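Local atomic coordinates of N utilization substance protein B (PDB entry 3R2C), a protein that binds RNA and probably takes part in transcription antitermination of ribosomal RNA genes by recognising their boxA sequence. Residues 85-96 with 123-134. Sequence-based numbering, arbitrary orientation.
Sequences LRLGVAELIFLK and VNGVLSAIYKAY. With nucleotides of chain E.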
ATOM      1  N   LEU A  85      -7.305  -4.421   1.028  1.00 11.97           N
ATOM      2  CA  LEU A  85      -8.617  -4.597   1.649  1.00 14.81           C
ATOM      3  C   LEU A  85      -9.339  -3.259   1.806  1.00 14.18           C
ATOM      4  O   LEU A  85     -10.540  -3.177   1.609  1.00 13.77           O
ATOM      5  CB  LEU A  85      -8.511  -5.305   3.018  1.00 12.88           C
ATOM      6  CG  LEU A  85      -8.350  -6.836   2.910  1.00 16.05           C
ATOM      7  CD1 LEU A  85      -7.910  -7.462   4.240  1.00 13.51           C
ATOM      8  CD2 LEU A  85      -9.637  -7.478   2.407  1.00 13.93           C
ATOM      9  N   ARG A  86      -8.616  -2.207   2.156  1.00 11.99           N
ATOM     10  CA  ARG A  86      -9.266  -0.917   2.323  1.00 16.37           C
ATOM     11  C   ARG A  86      -9.845  -0.477   0.987  1.00 15.38           C
ATOM     12  O   ARG A  86     -10.955   0.053   0.913  1.00 13.45           O
ATOM     13  CB  ARG A  86      -8.275   0.127   2.832  1.00 11.19           C
ATOM     14  CG  ARG A  86      -8.003   0.041   4.341  1.00 11.55           C
ATOM     15  CD  ARG A  86      -6.658   0.697   4.710  1.00 10.69           C
ATOM     16  NE  ARG A  86      -6.580   0.980   6.139  1.00 12.47           N
ATOM     17  CZ  ARG A  86      -5.486   1.376   6.777  1.00 14.88           C
ATOM     18  NH1 ARG A  86      -4.331   1.517   6.133  1.00 13.67           N
ATOM     19  NH2 ARG A  86      -5.549   1.630   8.070  1.00 16.49           N
ATOM     20  N   LEU A  87      -9.081  -0.702  -0.069  1.00 13.37           N
ATOM     21  CA  LEU A  87      -9.504  -0.296  -1.395  1.00 13.09           C
ATOM     22  C   LEU A  87     -10.713  -1.126  -1.841  1.00 14.90           C
ATOM     23  O   LEU A  87     -11.679  -0.590  -2.400  1.00 13.80           O
ATOM     24  CB  LEU A  87      -8.338  -0.454  -2.376  1.00 12.96           C
ATOM     25  CG  LEU A  87      -8.646  -0.110  -3.835  1.00 18.21           C
ATOM     26  CD1 LEU A  87      -9.128   1.333  -3.958  1.00 15.04           C
ATOM     27  CD2 LEU A  87      -7.409  -0.357  -4.713  1.00 16.79           C
ATOM     28  N   GLY A  88     -10.659  -2.437  -1.600  1.00 15.79           N
ATOM     29  CA  GLY A  88     -11.753  -3.326  -1.971  1.00 12.54           C
ATOM     30  C   GLY A  88     -13.039  -2.911  -1.269  1.00 14.99           C
ATOM     31  O   GLY A  88     -14.107  -2.874  -1.865  1.00 14.09           O
ATOM     32  N   VAL A  89     -12.944  -2.577   0.005  1.00 12.78           N
ATOM     33  CA  VAL A  89     -14.143  -2.201   0.753  1.00 11.87           C
ATOM     34  C   VAL A  89     -14.698  -0.869   0.243  1.00 14.18           C
ATOM     35  O   VAL A  89     -15.904  -0.713   0.092  1.00 14.02           O
ATOM     36  CB  VAL A  89     -13.864  -2.130   2.264  1.00 13.88           C
ATOM     37  CG1 VAL A  89     -15.038  -1.438   3.010  1.00 16.12           C
ATOM     38  CG2 VAL A  89     -13.619  -3.531   2.807  1.00 16.86           C
ATOM     39  N   ALA A  90     -13.812   0.091  -0.008  1.00 13.71           N
ATOM     40  CA  ALA A  90     -14.227   1.392  -0.514  1.00 14.75           C
ATOM     41  C   ALA A  90     -15.022   1.231  -1.815  1.00 17.70           C
ATOM     42  O   ALA A  90     -16.062   1.869  -1.994  1.00 17.75           O
ATOM     43  CB  ALA A  90     -13.016   2.300  -0.739  1.00 13.72           C
ATOM     44  N   GLU A  91     -14.555   0.382  -2.723  1.00 13.54           N
ATOM     45  CA  GLU A  91     -15.251   0.255  -4.009  1.00 15.27           C
ATOM     46  C   GLU A  91     -16.519  -0.593  -3.922  1.00 16.14           C
ATOM     47  O   GLU A  91     -17.557  -0.231  -4.481  1.00 18.29           O
ATOM     48  CB  GLU A  91     -14.344  -0.322  -5.109  1.00 14.52           C
ATOM     49  CG  GLU A  91     -14.965  -0.096  -6.490  1.00 20.97           C
ATOM     50  CD  GLU A  91     -13.996  -0.315  -7.629  1.00 24.97           C
ATOM     51  OE1 GLU A  91     -12.872  -0.798  -7.376  1.00 20.73           O
ATOM     52  OE2 GLU A  91     -14.367  -0.002  -8.785  1.00 22.96           O
ATOM     53  N   LEU A  92     -16.439  -1.727  -3.241  1.00 14.63           N
ATOM     54  CA  LEU A  92     -17.569  -2.658  -3.195  1.00 15.21           C
ATOM     55  C   LEU A  92     -18.719  -2.074  -2.390  1.00 21.20           C
ATOM     56  O   LEU A  92     -19.879  -2.246  -2.728  1.00 20.62           O
ATOM     57  CB  LEU A  92     -17.143  -3.983  -2.558  1.00 13.20           C
ATOM     58  CG  LEU A  92     -16.255  -4.843  -3.460  1.00 14.17           C
ATOM     59  CD1 LEU A  92     -15.712  -6.036  -2.669  1.00 12.87           C
ATOM     60  CD2 LEU A  92     -17.013  -5.302  -4.714  1.00 14.88           C
ATOM     61  N   ILE A  93     -18.383  -1.367  -1.323  1.00 17.04           N
ATOM     62  CA  ILE A  93     -19.397  -0.948  -0.369  1.00 18.77           C
ATOM     63  C   ILE A  93     -19.704   0.525  -0.478  1.00 20.69           C
ATOM     64  O   ILE A  93     -20.854   0.903  -0.652  1.00 22.67           O
ATOM     65  CB  ILE A  93     -18.989  -1.296   1.059  1.00 22.11           C
ATOM     66  CG1 ILE A  93     -18.935  -2.820   1.196  1.00 23.48           C
ATOM     67  CG2 ILE A  93     -19.971  -0.684   2.065  1.00 24.80           C
ATOM     68  CD1 ILE A  93     -18.912  -3.314   2.615  1.00 28.14           C
ATOM     69  N   PHE A  94     -18.681   1.360  -0.397  1.00 16.55           N
ATOM     70  CA  PHE A  94     -18.929   2.786  -0.326  1.00 21.66           C
ATOM     71  C   PHE A  94     -19.228   3.372  -1.708  1.00 27.82           C
ATOM     72  O   PHE A  94     -19.929   4.371  -1.817  1.00 30.51           O
ATOM     73  CB  PHE A  94     -17.777   3.490   0.409  1.00 16.27           C
ATOM     74  CG  PHE A  94     -17.771   3.205   1.881  1.00 20.86           C
ATOM     75  CD1 PHE A  94     -17.112   2.098   2.388  1.00 15.18           C
ATOM     76  CD2 PHE A  94     -18.486   4.022   2.759  1.00 24.27           C
ATOM     77  CE1 PHE A  94     -17.131   1.827   3.751  1.00 21.71           C
ATOM     78  CE2 PHE A  94     -18.513   3.764   4.120  1.00 23.42           C
ATOM     79  CZ  PHE A  94     -17.835   2.668   4.621  1.00 25.32           C
ATOM     80  N   LEU A  95     -18.740   2.735  -2.764  1.00 18.03           N
ATOM     81  CA  LEU A  95     -19.117   3.160  -4.110  1.00 17.19           C
ATOM     82  C   LEU A  95     -20.152   2.205  -4.727  1.00 17.72           C
ATOM     83  O   LEU A  95     -20.548   2.382  -5.873  1.00 23.66           O
ATOM     84  CB  LEU A  95     -17.885   3.288  -5.003  1.00 19.73           C
ATOM     85  CG  LEU A  95     -16.902   4.398  -4.613  1.00 19.00           C
ATOM     86  CD1 LEU A  95     -15.682   4.358  -5.521  1.00 19.38           C
ATOM     87  CD2 LEU A  95     -17.563   5.779  -4.657  1.00 22.68           C
ATOM     88  N   LYS A  96     -20.572   1.198  -3.963  1.00 20.45           N
ATOM     89  CA  LYS A  96     -21.627   0.267  -4.382  1.00 28.44           C
ATOM     90  C   LYS A  96     -21.369  -0.265  -5.790  1.00 28.13           C
ATOM     91  O   LYS A  96     -22.202  -0.099  -6.686  1.00 25.74           O
ATOM     92  CB  LYS A  96     -23.005   0.951  -4.327  1.00 30.06           C
ATOM     93  CG  LYS A  96     -23.360   1.570  -2.973  1.00 36.69           C
ATOM     94  CD  LYS A  96     -24.786   2.141  -2.965  1.00 49.15           C
ATOM     95  CE  LYS A  96     -25.058   2.953  -1.697  1.00 68.71           C
ATOM     96  NZ  LYS A  96     -26.514   3.195  -1.462  1.00 81.78           N
ATOM     97  N   VAL A 123      -6.613 -12.245   1.524  1.00 15.21           N
ATOM     98  CA  VAL A 123      -7.381 -11.059   1.141  1.00 19.84           C
ATOM     99  C   VAL A 123      -8.693 -11.448   0.452  1.00 19.43           C
ATOM    100  O   VAL A 123      -9.735 -10.862   0.717  1.00 15.14           O
ATOM    101  CB  VAL A 123      -6.578 -10.120   0.213  1.00 16.30           C
ATOM    102  CG1 VAL A 123      -7.497  -9.052  -0.382  1.00 17.33           C
ATOM    103  CG2 VAL A 123      -5.402  -9.481   0.993  1.00 11.15           C
ATOM    104  N   ASN A 124      -8.653 -12.435  -0.433  1.00 15.91           N
ATOM    105  CA  ASN A 124      -9.883 -12.853  -1.097  1.00 20.02           C
ATOM    106  C   ASN A 124     -10.866 -13.377  -0.057  1.00 20.52           C
ATOM    107  O   ASN A 124     -12.039 -13.024  -0.078  1.00 19.94           O
ATOM    108  CB  ASN A 124      -9.628 -13.912  -2.171  1.00 15.42           C
ATOM    109  CG  ASN A 124     -10.823 -14.094  -3.098  1.00 21.39           C
ATOM    110  OD1 ASN A 124     -10.984 -13.361  -4.061  1.00 25.28           O
ATOM    111  ND2 ASN A 124     -11.674 -15.060  -2.790  1.00 25.75           N
ATOM    112  N   GLY A 125     -10.363 -14.180   0.876  1.00 17.37           N
ATOM    113  CA  GLY A 125     -11.191 -14.791   1.900  1.00 17.25           C
ATOM    114  C   GLY A 125     -11.842 -13.761   2.807  1.00 22.39           C
ATOM    115  O   GLY A 125     -13.043 -13.836   3.073  1.00 18.51           O
ATOM    116  N   VAL A 126     -11.064 -12.791   3.284  1.00 16.73           N
ATOM    117  CA  VAL A 126     -11.637 -11.714   4.099  1.00 16.80           C
ATOM    118  C   VAL A 126     -12.625 -10.846   3.301  1.00 15.14           C
ATOM    119  O   VAL A 126     -13.734 -10.573   3.752  1.00 16.99           O
ATOM    120  CB  VAL A 126     -10.539 -10.809   4.706  1.00 17.05           C
ATOM    121  CG1 VAL A 126     -11.172  -9.630   5.451  1.00 20.40           C
ATOM    122  CG2 VAL A 126      -9.637 -11.611   5.655  1.00 18.12           C
ATOM    123  N   LEU A 127     -12.224 -10.398   2.118  1.00 14.89           N
ATOM    124  CA  LEU A 127     -13.074  -9.506   1.336  1.00 18.12           C
ATOM    125  C   LEU A 127     -14.394 -10.176   0.950  1.00 17.84           C
ATOM    126  O   LEU A 127     -15.432  -9.516   0.875  1.00 14.64           O
ATOM    127  CB  LEU A 127     -12.361  -9.028   0.062  1.00 15.13           C
ATOM    128  CG  LEU A 127     -13.045  -7.845  -0.643  1.00 13.95           C
ATOM    129  CD1 LEU A 127     -13.156  -6.624   0.298  1.00 15.48           C
ATOM    130  CD2 LEU A 127     -12.285  -7.441  -1.914  1.00 13.40           C
ATOM    131  N   SER A 128     -14.351 -11.479   0.694  1.00 15.66           N
ATOM    132  CA  SER A 128     -15.553 -12.224   0.354  1.00 16.60           C
ATOM    133  C   SER A 128     -16.547 -12.263   1.512  1.00 17.72           C
ATOM    134  O   SER A 128     -17.749 -12.127   1.309  1.00 17.85           O
ATOM    135  CB  SER A 128     -15.196 -13.656  -0.056  1.00 21.79           C
ATOM    136  OG  SER A 128     -16.353 -14.325  -0.522  1.00 28.53           O
ATOM    137  N   ALA A 129     -16.042 -12.484   2.723  1.00 19.71           N
ATOM    138  CA  ALA A 129     -16.883 -12.466   3.914  1.00 26.15           C
ATOM    139  C   ALA A 129     -17.482 -11.077   4.143  1.00 25.97           C
ATOM    140  O   ALA A 129     -18.660 -10.946   4.469  1.00 19.88           O
ATOM    141  CB  ALA A 129     -16.078 -12.893   5.134  1.00 28.63           C
ATOM    142  N   ILE A 130     -16.670 -10.038   3.973  1.00 18.52           N
ATOM    143  CA  ILE A 130     -17.144  -8.675   4.146  1.00 18.43           C
ATOM    144  C   ILE A 130     -18.274  -8.424   3.161  1.00 20.49           C
ATOM    145  O   ILE A 130     -19.319  -7.877   3.520  1.00 21.21           O
ATOM    146  CB  ILE A 130     -16.017  -7.640   3.881  1.00 20.05           C
ATOM    147  CG1 ILE A 130     -15.004  -7.652   5.027  1.00 16.36           C
ATOM    148  CG2 ILE A 130     -16.604  -6.227   3.715  1.00 17.35           C
ATOM    149  CD1 ILE A 130     -13.705  -6.903   4.691  1.00 14.74           C
ATOM    150  N   TYR A 131     -18.058  -8.831   1.915  1.00 17.93           N
ATOM    151  CA  TYR A 131     -19.025  -8.574   0.858  1.00 20.51           C
ATOM    152  C   TYR A 131     -20.333  -9.343   1.090  1.00 22.80           C
ATOM    153  O   TYR A 131     -21.416  -8.826   0.837  1.00 23.10           O
ATOM    154  CB  TYR A 131     -18.446  -8.940  -0.514  1.00 17.12           C
ATOM    155  CG  TYR A 131     -19.296  -8.438  -1.653  1.00 24.56           C
ATOM    156  CD1 TYR A 131     -19.584  -7.085  -1.777  1.00 25.79           C
ATOM    157  CD2 TYR A 131     -19.814  -9.314  -2.604  1.00 31.09           C
ATOM    158  CE1 TYR A 131     -20.366  -6.613  -2.810  1.00 29.85           C
ATOM    159  CE2 TYR A 131     -20.602  -8.849  -3.647  1.00 34.57           C
ATOM    160  CZ  TYR A 131     -20.867  -7.494  -3.745  1.00 37.38           C
ATOM    161  OH  TYR A 131     -21.651  -7.020  -4.774  1.00 52.25           O
ATOM    162  N   LYS A 132     -20.249 -10.574   1.566  1.00 24.93           N
ATOM    163  CA  LYS A 132     -21.471 -11.351   1.740  1.00 32.78           C
ATOM    164  C   LYS A 132     -22.298 -10.806   2.901  1.00 32.23           C
ATOM    165  O   LYS A 132     -23.526 -10.822   2.855  1.00 30.23           O
ATOM    166  CB  LYS A 132     -21.170 -12.836   1.932  1.00 41.19           C
ATOM    167  CG  LYS A 132     -21.324 -13.643   0.647  1.00 58.30           C
ATOM    168  CD  LYS A 132     -20.097 -13.536  -0.237  1.00 57.78           C
ATOM    169  CE  LYS A 132     -19.309 -14.833  -0.233  1.00 58.51           C
ATOM    170  NZ  LYS A 132     -18.951 -15.297   1.135  1.00 58.50           N
ATOM    171  N   ALA A 133     -21.624 -10.308   3.928  1.00 26.60           N
ATOM    172  CA  ALA A 133     -22.309  -9.709   5.063  1.00 27.55           C
ATOM    173  C   ALA A 133     -22.985  -8.403   4.643  1.00 32.85           C
ATOM    174  O   ALA A 133     -24.082  -8.100   5.088  1.00 33.64           O
ATOM    175  CB  ALA A 133     -21.339  -9.479   6.202  1.00 27.51           C
ATOM    176  N   TYR A 134     -22.334  -7.641   3.772  1.00 26.93           N
ATOM    177  CA  TYR A 134     -22.933  -6.437   3.207  1.00 26.49           C
ATOM    178  C   TYR A 134     -24.176  -6.769   2.373  1.00 29.86           C
ATOM    179  O   TYR A 134     -25.223  -6.142   2.535  1.00 34.86           O
ATOM    180  CB  TYR A 134     -21.905  -5.687   2.354  1.00 24.57           C
ATOM    181  CG  TYR A 134     -22.473  -4.605   1.459  1.00 26.60           C
ATOM    182  CD1 TYR A 134     -23.004  -3.431   1.995  1.00 31.62           C
ATOM    183  CD2 TYR A 134     -22.440  -4.739   0.073  1.00 29.43           C
ATOM    184  CE1 TYR A 134     -23.515  -2.432   1.168  1.00 31.36           C
ATOM    185  CE2 TYR A 134     -22.945  -3.748  -0.760  1.00 30.99           C
ATOM    186  CZ  TYR A 134     -23.477  -2.599  -0.207  1.00 32.17           C
ATOM    187  OH  TYR A 134     -23.969  -1.625  -1.049  1.00 37.21           O
TER
ATOM    188  P     C E   6      -9.334 -20.038  -3.413  1.00 27.26           P
ATOM    189  OP1   C E   6      -8.109 -20.664  -2.885  1.00 28.50           O
ATOM    190  OP2   C E   6     -10.325 -20.891  -4.093  1.00 28.41           O
ATOM    191  O5'   C E   6     -10.072 -19.212  -2.255  1.00 26.45           O
ATOM    192  C5'   C E   6      -9.342 -18.352  -1.382  1.00 25.98           C
ATOM    193  C4'   C E   6     -10.216 -17.842  -0.258  1.00 26.20           C
ATOM    194  O4'   C E   6     -11.330 -17.104  -0.828  1.00 24.07           O
ATOM    195  C3'   C E   6     -10.842 -18.928   0.621  1.00 29.94           C
ATOM    196  O3'   C E   6     -11.104 -18.384   1.916  1.00 33.30           O
ATOM    197  C2'   C E   6     -12.162 -19.180  -0.095  1.00 31.98           C
ATOM    198  O2'   C E   6     -13.155 -19.800   0.695  1.00 34.33           O
ATOM    199  C1'   C E   6     -12.551 -17.755  -0.491  1.00 28.86           C
ATOM    200  N1    C E   6     -13.457 -17.661  -1.656  1.00 27.90           N
ATOM    201  C2    C E   6     -14.763 -17.192  -1.480  1.00 30.70           C
ATOM    202  O2    C E   6     -15.131 -16.891  -0.341  1.00 30.46           O
ATOM    203  N3    C E   6     -15.586 -17.076  -2.547  1.00 27.44           N
ATOM    204  C4    C E   6     -15.137 -17.415  -3.758  1.00 31.49           C
ATOM    205  N4    C E   6     -15.968 -17.294  -4.792  1.00 27.45           N
ATOM    206  C5    C E   6     -13.818 -17.900  -3.968  1.00 33.11           C
ATOM    207  C6    C E   6     -13.021 -18.003  -2.901  1.00 29.85           C
ATOM    208  P     U E   4     -17.050 -13.917 -10.380  1.00 28.27           P
ATOM    209  OP1   U E   4     -16.619 -15.023 -11.261  1.00 24.56           O
ATOM    210  OP2   U E   4     -18.418 -13.936  -9.814  1.00 29.44           O
ATOM    211  O5'   U E   4     -15.998 -13.720  -9.217  1.00 27.34           O
ATOM    212  C5'   U E   4     -14.669 -13.340  -9.501  1.00 26.16           C
ATOM    213  C4'   U E   4     -13.801 -13.596  -8.317  1.00 19.95           C
ATOM    214  O4'   U E   4     -14.209 -12.730  -7.238  1.00 22.43           O
ATOM    215  C3'   U E   4     -13.911 -14.991  -7.733  1.00 24.41           C
ATOM    216  O3'   U E   4     -13.116 -15.923  -8.445  1.00 24.96           O
ATOM    217  C2'   U E   4     -13.491 -14.777  -6.279  1.00 20.73           C
ATOM    218  O2'   U E   4     -12.077 -14.704  -6.169  1.00 23.44           O
ATOM    219  C1'   U E   4     -14.057 -13.387  -6.003  1.00 19.39           C
ATOM    220  N1    U E   4     -15.369 -13.403  -5.318  1.00 24.20           N
ATOM    221  C2    U E   4     -15.425 -13.808  -4.000  1.00 23.38           C
ATOM    222  O2    U E   4     -14.467 -14.240  -3.385  1.00 23.97           O
ATOM    223  N3    U E   4     -16.667 -13.729  -3.426  1.00 26.59           N
ATOM    224  C4    U E   4     -17.825 -13.263  -4.003  1.00 30.04           C
ATOM    225  O4    U E   4     -18.857 -13.251  -3.332  1.00 36.18           O
ATOM    226  C5    U E   4     -17.689 -12.823  -5.355  1.00 30.51           C
ATOM    227  C6    U E   4     -16.486 -12.897  -5.940  1.00 26.99           C
ATOM    228  P     U E   7     -10.809 -19.231   3.246  1.00 35.86           P
ATOM    229  OP1   U E   7      -9.918 -20.349   2.872  1.00 36.36           O
ATOM    230  OP2   U E   7     -12.123 -19.529   3.858  1.00 37.80           O
ATOM    231  O5'   U E   7     -10.015 -18.190   4.148  1.00 36.08           O
ATOM    232  C5'   U E   7      -8.671 -17.851   3.852  1.00 28.72           C
ATOM    233  C4'   U E   7      -8.064 -16.999   4.942  1.00 34.95           C
ATOM    234  O4'   U E   7      -8.945 -15.872   5.226  1.00 29.75           O
ATOM    235  C3'   U E   7      -7.841 -17.710   6.277  1.00 46.12           C
ATOM    236  O3'   U E   7      -6.671 -17.188   6.899  1.00 66.38           O
ATOM    237  C2'   U E   7      -9.052 -17.294   7.087  1.00 46.06           C
ATOM    238  O2'   U E   7      -8.868 -17.361   8.485  1.00 50.67           O
ATOM    239  C1'   U E   7      -9.244 -15.858   6.607  1.00 35.45           C
ATOM    240  N1    U E   7     -10.610 -15.342   6.791  1.00 28.77           N
ATOM    241  C2    U E   7     -10.764 -14.419   7.808  1.00 29.40           C
ATOM    242  O2    U E   7      -9.842 -14.030   8.508  1.00 37.07           O
ATOM    243  N3    U E   7     -12.041 -13.965   7.973  1.00 26.95           N
ATOM    244  C4    U E   7     -13.154 -14.323   7.252  1.00 26.80           C
ATOM    245  O4    U E   7     -14.221 -13.795   7.554  1.00 28.84           O
ATOM    246  C5    U E   7     -12.925 -15.296   6.224  1.00 28.09           C
ATOM    247  C6    U E   7     -11.683 -15.767   6.034  1.00 28.56           C
TER
HETATM  248  O   HOH W   1     -21.421  -3.598  -4.606  1.00 26.28           O
HETATM  249  O   HOH W   2     -23.615   1.140   0.711  1.00 52.80           O
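L85 lies beside V123 and I93 beside Y134 where helices 79-94 and 117-137 run side by side in the all-helical NusB fold. Their axes in these segments come within 10.4 Å and cross at -27°, both heading the same way. No direct hydrogen bond spans the interface; apolar packing holds it. L127 is the central knob, dropping into a hole made by L85, G88, V89 and L92. Its CD2 meets CD1 of L92 tip to tip at 3.8 Å, and a beta carbon on G88 would collide with L127 CD2. Toward the N-terminal ends of the two segments, the L85 side chain slides past that of V123 in the opposite direction, with CD2 3.9 Å from V123 CG1, and its tip also reaches V126. V89 CG2 touches both L127 CD1 and I130 CD1.

At the C-terminal end, Y134 has its CG anti to the backbone N (chi1 167°), which lays the ring over I93; CG1 of I93 stands 4.2 Å from the ring centroid in a CH-pi contact. Shortened to an alanine here, the side chain would probably no longer cover I93 CG1, and the water on the I93 carbonyl would lose its hydroxyl partner. A second water donates to L92 O at 2.8 Å and more weakly bridges to Y131 OH, while the Y131 and L92 side chains cross at about a right angle, L92 CB touching Y131 CD1.

The outward side of 123-134 reads the bound RNA of chain E. N124 accepts from U4 O2' through OD1 at 2.7 Å, and its ND2 donates to both U4 O2 and C6 O4'. G125 lies where a side chain would strike the U7 backbone. S128 links two bases: its OG accepts a hydrogen bond from U4 N3 (3.0 Å, N-H...O 161°) and donates one to C6 O2 at 2.8 Å.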